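Local atomic coordinates of putative methylthioribose-1-phosphate isomerase (Archaeoglobus fulgidus, PDB entry 1T5O), a protein that probably catalyses the interconversion of methylthioribose-1-phosphate and methylthioribulose-1-phosphate, an isomerisation that belongs to methionine biosynthesis. Residues A141-D146 and V326-Y331; I219-G224 and Y248-V253. One frame throughout, in Å; residues are numbered along the deposited sequence.

Interaction 1: residues A141-D146 and V326-Y331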
ATOM      1  N   ALA A 141      26.250   8.613   8.151  1.00 21.39           N
ATOM      2  CA  ALA A 141      26.100   8.444   9.597  1.00 22.46           C
ATOM      3  C   ALA A 141      26.197   9.767  10.351  1.00 24.10           C
ATOM      4  O   ALA A 141      25.631   9.917  11.430  1.00 25.28           O
ATOM      5  CB  ALA A 141      27.168   7.432  10.146  1.00 22.87           C
ATOM      6  N   GLU A 142      26.949  10.712   9.806  1.00 25.03           N
ATOM      7  CA  GLU A 142      27.092  12.021  10.420  1.00 27.31           C
ATOM      8  C   GLU A 142      25.756  12.778  10.471  1.00 27.69           C
ATOM      9  O   GLU A 142      25.632  13.770  11.210  1.00 26.41           O
ATOM     10  CB  GLU A 142      28.130  12.867   9.653  1.00 31.00           C
ATOM     11  CG  GLU A 142      29.590  12.387   9.831  1.00 33.54           C
ATOM     12  CD  GLU A 142      29.954  12.196  11.304  1.00 39.18           C
ATOM     13  OE1 GLU A 142      30.011  13.209  12.035  1.00 41.57           O
ATOM     14  OE2 GLU A 142      30.155  11.036  11.741  1.00 38.97           O
ATOM     15  N   LEU A 143      24.771  12.319   9.689  1.00 24.56           N
ATOM     16  CA  LEU A 143      23.429  12.943   9.653  1.00 25.86           C
ATOM     17  C   LEU A 143      22.462  12.261  10.621  1.00 24.53           C
ATOM     18  O   LEU A 143      21.294  12.622  10.734  1.00 24.93           O
ATOM     19  CB  LEU A 143      22.831  12.850   8.243  1.00 23.83           C
ATOM     20  CG  LEU A 143      23.699  13.449   7.151  1.00 25.99           C
ATOM     21  CD1 LEU A 143      23.078  13.125   5.786  1.00 22.33           C
ATOM     22  CD2 LEU A 143      23.851  14.926   7.356  1.00 23.06           C
ATOM     23  N   LEU A 144      22.951  11.252  11.309  1.00 22.65           N
ATOM     24  CA  LEU A 144      22.115  10.527  12.231  1.00 24.38           C
ATOM     25  C   LEU A 144      22.611  10.781  13.658  1.00 25.58           C
ATOM     26  O   LEU A 144      23.824  10.836  13.908  1.00 25.47           O
ATOM     27  CB  LEU A 144      22.189   9.037  11.873  1.00 24.35           C
ATOM     28  CG  LEU A 144      20.968   8.332  11.267  1.00 27.84           C
ATOM     29  CD1 LEU A 144      20.078   9.281  10.515  1.00 24.38           C
ATOM     30  CD2 LEU A 144      21.445   7.163  10.416  1.00 25.75           C
ATOM     31  N   GLU A 145      21.664  10.929  14.579  1.00 26.51           N
ATOM     32  CA  GLU A 145      21.962  11.165  15.982  1.00 28.61           C
ATOM     33  C   GLU A 145      21.453  10.006  16.849  1.00 29.84           C
ATOM     34  O   GLU A 145      20.536   9.251  16.478  1.00 26.46           O
ATOM     35  CB  GLU A 145      21.337  12.494  16.438  1.00 29.83           C
ATOM     36  CG  GLU A 145      22.032  13.775  15.873  1.00 33.75           C
ATOM     37  CD  GLU A 145      21.749  14.044  14.377  1.00 33.96           C
ATOM     38  OE1 GLU A 145      20.569  14.131  14.017  1.00 36.30           O
ATOM     39  OE2 GLU A 145      22.697  14.178  13.562  1.00 35.18           O
ATOM     40  N   ASP A 146      22.073   9.846  18.010  1.00 30.61           N
ATOM     41  CA  ASP A 146      21.678   8.775  18.923  1.00 29.72           C
ATOM     42  C   ASP A 146      20.178   8.904  19.216  1.00 28.02           C
ATOM     43  O   ASP A 146      19.693   9.999  19.494  1.00 27.85           O
ATOM     44  CB  ASP A 146      22.512   8.883  20.210  1.00 31.53           C
ATOM     45  CG  ASP A 146      22.213   7.766  21.201  1.00 34.33           C
ATOM     46  OD1 ASP A 146      22.190   6.574  20.812  1.00 33.64           O
ATOM     47  OD2 ASP A 146      22.009   8.087  22.387  1.00 39.05           O
ATOM     48  N   VAL A 326      28.404  14.164   1.450  1.00 23.31           N
ATOM     49  CA  VAL A 326      27.005  14.610   1.498  1.00 22.54           C
ATOM     50  C   VAL A 326      26.871  15.851   0.600  1.00 22.58           C
ATOM     51  O   VAL A 326      27.660  16.777   0.694  1.00 24.12           O
ATOM     52  CB  VAL A 326      26.575  14.950   2.962  1.00 19.72           C
ATOM     53  CG1 VAL A 326      25.130  15.475   2.992  1.00 17.78           C
ATOM     54  CG2 VAL A 326      26.643  13.692   3.813  1.00 19.14           C
ATOM     55  N   ILE A 327      25.872  15.861  -0.271  1.00 20.72           N
ATOM     56  CA  ILE A 327      25.666  16.980  -1.186  1.00 20.42           C
ATOM     57  C   ILE A 327      24.376  17.748  -0.855  1.00 20.68           C
ATOM     58  O   ILE A 327      23.287  17.162  -0.793  1.00 19.14           O
ATOM     59  CB  ILE A 327      25.568  16.461  -2.631  1.00 18.62           C
ATOM     60  CG1 ILE A 327      26.785  15.584  -2.950  1.00 20.15           C
ATOM     61  CG2 ILE A 327      25.517  17.609  -3.612  1.00 17.87           C
ATOM     62  CD1 ILE A 327      26.728  14.986  -4.398  1.00 21.65           C
ATOM     63  N   TYR A 328      24.497  19.058  -0.699  1.00 22.15           N
ATOM     64  CA  TYR A 328      23.343  19.898  -0.361  1.00 21.83           C
ATOM     65  C   TYR A 328      22.920  20.793  -1.506  1.00 22.12           C
ATOM     66  O   TYR A 328      23.658  20.951  -2.472  1.00 18.48           O
ATOM     67  CB  TYR A 328      23.675  20.817   0.813  1.00 22.60           C
ATOM     68  CG  TYR A 328      23.965  20.110   2.087  1.00 26.81           C
ATOM     69  CD1 TYR A 328      25.276  19.767   2.427  1.00 27.06           C
ATOM     70  CD2 TYR A 328      22.942  19.785   2.965  1.00 26.26           C
ATOM     71  CE1 TYR A 328      25.553  19.122   3.610  1.00 27.67           C
ATOM     72  CE2 TYR A 328      23.215  19.139   4.160  1.00 27.95           C
ATOM     73  CZ  TYR A 328      24.526  18.812   4.468  1.00 28.81           C
ATOM     74  OH  TYR A 328      24.820  18.161   5.630  1.00 31.96           O
ATOM     75  N   PRO A 329      21.719  21.404  -1.401  1.00 21.42           N
ATOM     76  CA  PRO A 329      21.223  22.304  -2.451  1.00 20.77           C
ATOM     77  C   PRO A 329      22.093  23.561  -2.392  1.00 21.31           C
ATOM     78  O   PRO A 329      22.643  23.883  -1.345  1.00 21.54           O
ATOM     79  CB  PRO A 329      19.777  22.595  -2.023  1.00 20.49           C
ATOM     80  CG  PRO A 329      19.394  21.341  -1.197  1.00 22.64           C
ATOM     81  CD  PRO A 329      20.662  21.097  -0.413  1.00 20.61           C
ATOM     82  N   PRO A 330      22.250  24.272  -3.513  1.00 21.72           N
ATOM     83  CA  PRO A 330      21.684  24.003  -4.846  1.00 21.51           C
ATOM     84  C   PRO A 330      22.445  22.861  -5.552  1.00 21.57           C
ATOM     85  O   PRO A 330      23.674  22.926  -5.730  1.00 22.41           O
ATOM     86  CB  PRO A 330      21.826  25.352  -5.555  1.00 21.23           C
ATOM     87  CG  PRO A 330      23.133  25.886  -4.987  1.00 20.92           C
ATOM     88  CD  PRO A 330      23.063  25.506  -3.509  1.00 21.49           C
ATOM     89  N   TYR A 331      21.710  21.824  -5.949  1.00 19.04           N
ATOM     90  CA  TYR A 331      22.300  20.665  -6.591  1.00 19.72           C
ATOM     91  C   TYR A 331      22.983  20.971  -7.926  1.00 20.83           C
ATOM     92  O   TYR A 331      24.002  20.372  -8.234  1.00 19.36           O
ATOM     93  CB  TYR A 331      21.238  19.568  -6.747  1.00 20.25           C
ATOM     94  CG  TYR A 331      20.728  19.076  -5.396  1.00 21.66           C
ATOM     95  CD1 TYR A 331      19.367  19.159  -5.059  1.00 19.62           C
ATOM     96  CD2 TYR A 331      21.614  18.552  -4.452  1.00 19.17           C
ATOM     97  CE1 TYR A 331      18.905  18.722  -3.792  1.00 21.75           C
ATOM     98  CE2 TYR A 331      21.170  18.119  -3.191  1.00 22.07           C
ATOM     99  CZ  TYR A 331      19.817  18.205  -2.864  1.00 22.35           C
ATOM    100  OH  TYR A 331      19.399  17.777  -1.613  1.00 21.72           O
TER
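Leu-143 spreads its two methyl groups over two different partners. Its CD1 meets the fork of Val-326, 4.1 Å from CG2 and 4.2 Å from CG1 of that valine, and the ends of the two side chains meet head-on. The other branch, CD2, lies 3.8 Å from OH of Tyr-328, whose side chain runs alongside in the opposite sense and meets the leucine through its hydroxyl. Leu-143 has CG anti to its carbonyl carbon (chi1 -56°), which sends the fork across the gap. The branched leucine suits this place because one side chain can serve both neighbours. Val-326 offers the compact, beta-branched shape common in strands, while Tyr-328 can border solvent because its ring ends in a hydroxyl. The leucine sits in a type I turn from Ala-141 to Leu-144, closed by Leu-144 N to Ala-141 O at 3.0 Å; Lys-179 NZ also binds that carbonyl. The touch is small and apolar, at the protein surface and away from the predicted active site. It joins the turn that follows helix 111-141 to strand 325-327, the antiparallel strand at the edge of the Rossmann-like sheet of this chain. Leu-143 also rests on Ile-321 of the adjoining strand 319-322, while next to it Leu-144 turns to helix 167-176, and Ile-327 packs on helix 331-338.

Interaction 2: residues I219-G224 and Y248-V253; sequences IVMQKG and YTVSVV
Met-221 lays its sulfur against Val-253, SD 3.6 Å from CG1 and 3.8 Å from the backbone atom C of that valine, and this is the close part of the contact. The methionine passes the valine at a slant. Beyond CG it runs extended (chi2 -179°), which carries the thioether over to the second helix, a long unbranched chain spanning the 7.6 Å between CA of Met-221 and CA of Val-253. The terminal methyl packs more loosely, CE lying 4.3 Å from Val-250 CG1. Met-221 and Val-250 also rest on Val-229 of strand 228-231. Helices 217-222 and 247-256 lie side by side on one face of the Rossmann-like sheet, the second in the beta-alpha-beta connection between parallel strands 228-231 and 261-264. On the far side of helix 247-256, Ser-251 OG gives a 2.7 Å hydrogen bond to a lone pair of Tyr-248 O, which Val-252 N also uses. At its outer end the first helix finishes in a Schellman motif, where Gly-224 takes the positive phi that glycine tolerates easily; Lys-223 is exposed but also packs on Tyr-305 of the second subunit, and Gln-222 NE2 bonds to Pro-311 O of that subunit.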
ATOM      1  N   ILE A 219       0.289   9.019   9.154  1.00 18.67           N
ATOM      2  CA  ILE A 219       0.076   9.028  10.589  1.00 17.93           C
ATOM      3  C   ILE A 219       1.360   8.978  11.421  1.00 20.07           C
ATOM      4  O   ILE A 219       1.446   9.645  12.483  1.00 18.62           O
ATOM      5  CB  ILE A 219      -0.929   7.915  11.022  1.00 19.56           C
ATOM      6  CG1 ILE A 219      -1.472   8.219  12.437  1.00 19.77           C
ATOM      7  CG2 ILE A 219      -0.264   6.504  10.956  1.00 20.44           C
ATOM      8  CD1 ILE A 219      -2.546   7.207  12.886  1.00 18.10           C
ATOM      9  N   VAL A 220       2.378   8.251  10.954  1.00 19.80           N
ATOM     10  CA  VAL A 220       3.600   8.187  11.763  1.00 21.77           C
ATOM     11  C   VAL A 220       4.290   9.546  11.848  1.00 22.58           C
ATOM     12  O   VAL A 220       4.841   9.899  12.900  1.00 21.95           O
ATOM     13  CB  VAL A 220       4.619   7.059  11.292  1.00 22.01           C
ATOM     14  CG1 VAL A 220       4.001   5.672  11.503  1.00 21.52           C
ATOM     15  CG2 VAL A 220       5.027   7.239   9.820  1.00 22.04           C
ATOM     16  N   MET A 221       4.253  10.330  10.767  1.00 23.18           N
ATOM     17  CA  MET A 221       4.866  11.653  10.830  1.00 24.92           C
ATOM     18  C   MET A 221       3.976  12.591  11.599  1.00 26.47           C
ATOM     19  O   MET A 221       4.449  13.453  12.328  1.00 28.72           O
ATOM     20  CB  MET A 221       5.151  12.200   9.438  1.00 24.23           C
ATOM     21  CG  MET A 221       6.254  11.403   8.766  1.00 26.17           C
ATOM     22  SD  MET A 221       6.695  11.997   7.128  1.00 26.92           S
ATOM     23  CE  MET A 221       7.753  10.663   6.542  1.00 28.75           C
ATOM     24  N   GLN A 222       2.675  12.395  11.456  1.00 25.89           N
ATOM     25  CA  GLN A 222       1.701  13.203  12.142  1.00 27.79           C
ATOM     26  C   GLN A 222       1.927  13.023  13.650  1.00 26.51           C
ATOM     27  O   GLN A 222       1.821  13.972  14.429  1.00 27.17           O
ATOM     28  CB  GLN A 222       0.310  12.725  11.699  1.00 30.14           C
ATOM     29  CG  GLN A 222      -0.852  13.542  12.108  1.00 32.55           C
ATOM     30  CD  GLN A 222      -2.145  12.894  11.649  1.00 33.28           C
ATOM     31  OE1 GLN A 222      -2.352  11.691  11.855  1.00 36.82           O
ATOM     32  NE2 GLN A 222      -3.011  13.670  11.029  1.00 27.57           N
ATOM     33  N   LYS A 223       2.261  11.807  14.062  1.00 25.26           N
ATOM     34  CA  LYS A 223       2.502  11.529  15.479  1.00 26.75           C
ATOM     35  C   LYS A 223       3.923  11.801  15.936  1.00 26.47           C
ATOM     36  O   LYS A 223       4.248  11.553  17.089  1.00 27.83           O
ATOM     37  CB  LYS A 223       2.145  10.069  15.816  1.00 26.65           C
ATOM     38  CG  LYS A 223       0.637   9.823  15.780  1.00 30.42           C
ATOM     39  CD  LYS A 223       0.274   8.401  16.103  1.00 32.47           C
ATOM     40  CE  LYS A 223      -0.916   8.403  17.059  1.00 39.72           C
ATOM     41  NZ  LYS A 223      -2.089   9.223  16.570  1.00 39.80           N
ATOM     42  N   GLY A 224       4.784  12.283  15.047  1.00 25.35           N
ATOM     43  CA  GLY A 224       6.147  12.568  15.459  1.00 25.14           C
ATOM     44  C   GLY A 224       7.007  11.353  15.751  1.00 26.20           C
ATOM     45  O   GLY A 224       7.961  11.435  16.534  1.00 26.59           O
ATOM     46  N   TYR A 248       8.085   9.138  -3.969  1.00 15.46           N
ATOM     47  CA  TYR A 248       7.648  10.534  -4.105  1.00 15.29           C
ATOM     48  C   TYR A 248       6.572  10.859  -3.064  1.00 15.62           C
ATOM     49  O   TYR A 248       6.621  11.920  -2.413  1.00 17.70           O
ATOM     50  CB  TYR A 248       7.109  10.822  -5.529  1.00 17.52           C
ATOM     51  CG  TYR A 248       6.360  12.147  -5.611  1.00 17.88           C
ATOM     52  CD1 TYR A 248       4.977  12.184  -5.880  1.00 16.81           C
ATOM     53  CD2 TYR A 248       7.014  13.350  -5.344  1.00 15.61           C
ATOM     54  CE1 TYR A 248       4.273  13.411  -5.878  1.00 17.15           C
ATOM     55  CE2 TYR A 248       6.329  14.567  -5.335  1.00 16.02           C
ATOM     56  CZ  TYR A 248       4.953  14.585  -5.609  1.00 19.24           C
ATOM     57  OH  TYR A 248       4.282  15.784  -5.629  1.00 18.76           O
ATOM     58  N   THR A 249       5.613   9.952  -2.892  1.00 15.18           N
ATOM     59  CA  THR A 249       4.561  10.169  -1.898  1.00 16.28           C
ATOM     60  C   THR A 249       5.177  10.392  -0.533  1.00 15.62           C
ATOM     61  O   THR A 249       4.802  11.307   0.166  1.00 14.57           O
ATOM     62  CB  THR A 249       3.601   8.956  -1.801  1.00 16.23           C
ATOM     63  OG1 THR A 249       2.979   8.769  -3.069  1.00 16.94           O
ATOM     64  CG2 THR A 249       2.484   9.204  -0.747  1.00 13.67           C
ATOM     65  N   VAL A 250       6.091   9.518  -0.137  1.00 15.35           N
ATOM     66  CA  VAL A 250       6.748   9.669   1.153  1.00 15.77           C
ATOM     67  C   VAL A 250       7.428  11.040   1.228  1.00 16.41           C
ATOM     68  O   VAL A 250       7.359  11.717   2.261  1.00 15.70           O
ATOM     69  CB  VAL A 250       7.814   8.569   1.394  1.00 15.00           C
ATOM     70  CG1 VAL A 250       8.535   8.814   2.779  1.00 15.10           C
ATOM     71  CG2 VAL A 250       7.148   7.182   1.370  1.00 15.94           C
ATOM     72  N   SER A 251       8.053  11.462   0.125  1.00 15.51           N
ATOM     73  CA  SER A 251       8.734  12.760   0.127  1.00 15.90           C
ATOM     74  C   SER A 251       7.770  13.943   0.341  1.00 14.78           C
ATOM     75  O   SER A 251       8.151  14.963   0.925  1.00 15.91           O
ATOM     76  CB  SER A 251       9.544  12.958  -1.172  1.00 14.53           C
ATOM     77  OG  SER A 251       8.752  13.531  -2.219  1.00 17.83           O
ATOM     78  N   VAL A 252       6.526  13.810  -0.108  1.00 14.53           N
ATOM     79  CA  VAL A 252       5.575  14.904   0.033  1.00 16.45           C
ATOM     80  C   VAL A 252       5.154  15.045   1.503  1.00 18.17           C
ATOM     81  O   VAL A 252       5.089  16.154   2.024  1.00 18.37           O
ATOM     82  CB  VAL A 252       4.317  14.675  -0.860  1.00 18.49           C
ATOM     83  CG1 VAL A 252       3.199  15.720  -0.534  1.00 16.31           C
ATOM     84  CG2 VAL A 252       4.704  14.816  -2.329  1.00 16.93           C
ATOM     85  N   VAL A 253       4.883  13.918   2.160  1.00 17.06           N
ATOM     86  CA  VAL A 253       4.469  13.935   3.559  1.00 16.50           C
ATOM     87  C   VAL A 253       5.630  14.456   4.419  1.00 19.46           C
ATOM     88  O   VAL A 253       5.440  15.316   5.288  1.00 20.13           O
ATOM     89  CB  VAL A 253       4.025  12.516   4.000  1.00 16.96           C
ATOM     90  CG1 VAL A 253       3.574  12.529   5.473  1.00 18.50           C
ATOM     91  CG2 VAL A 253       2.860  12.055   3.118  1.00 15.64           C
TER

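In the fold
Along the chain the order is 141-146, 219-224, 248-253, 326-331, so both halves of interaction 2 fall between those of interaction 1. The centres are 19 Å apart, and their nearest atoms are about 11 Å apart. Both belong to the framework of one mixed sheet: interaction 1 lies at its 325-327 edge, reached from the turn leading to strand 149-152, whereas interaction 2 lies between two helices packed on strand 228-231. Interaction 2 is buried, borders the second subunit, and has Val-250 about 8 Å, between side chains, from Asn-243, so it is close to both the subunit interface and the predicted active site; interaction 1, untouched by that subunit, ties a loop to the rim of the sheet.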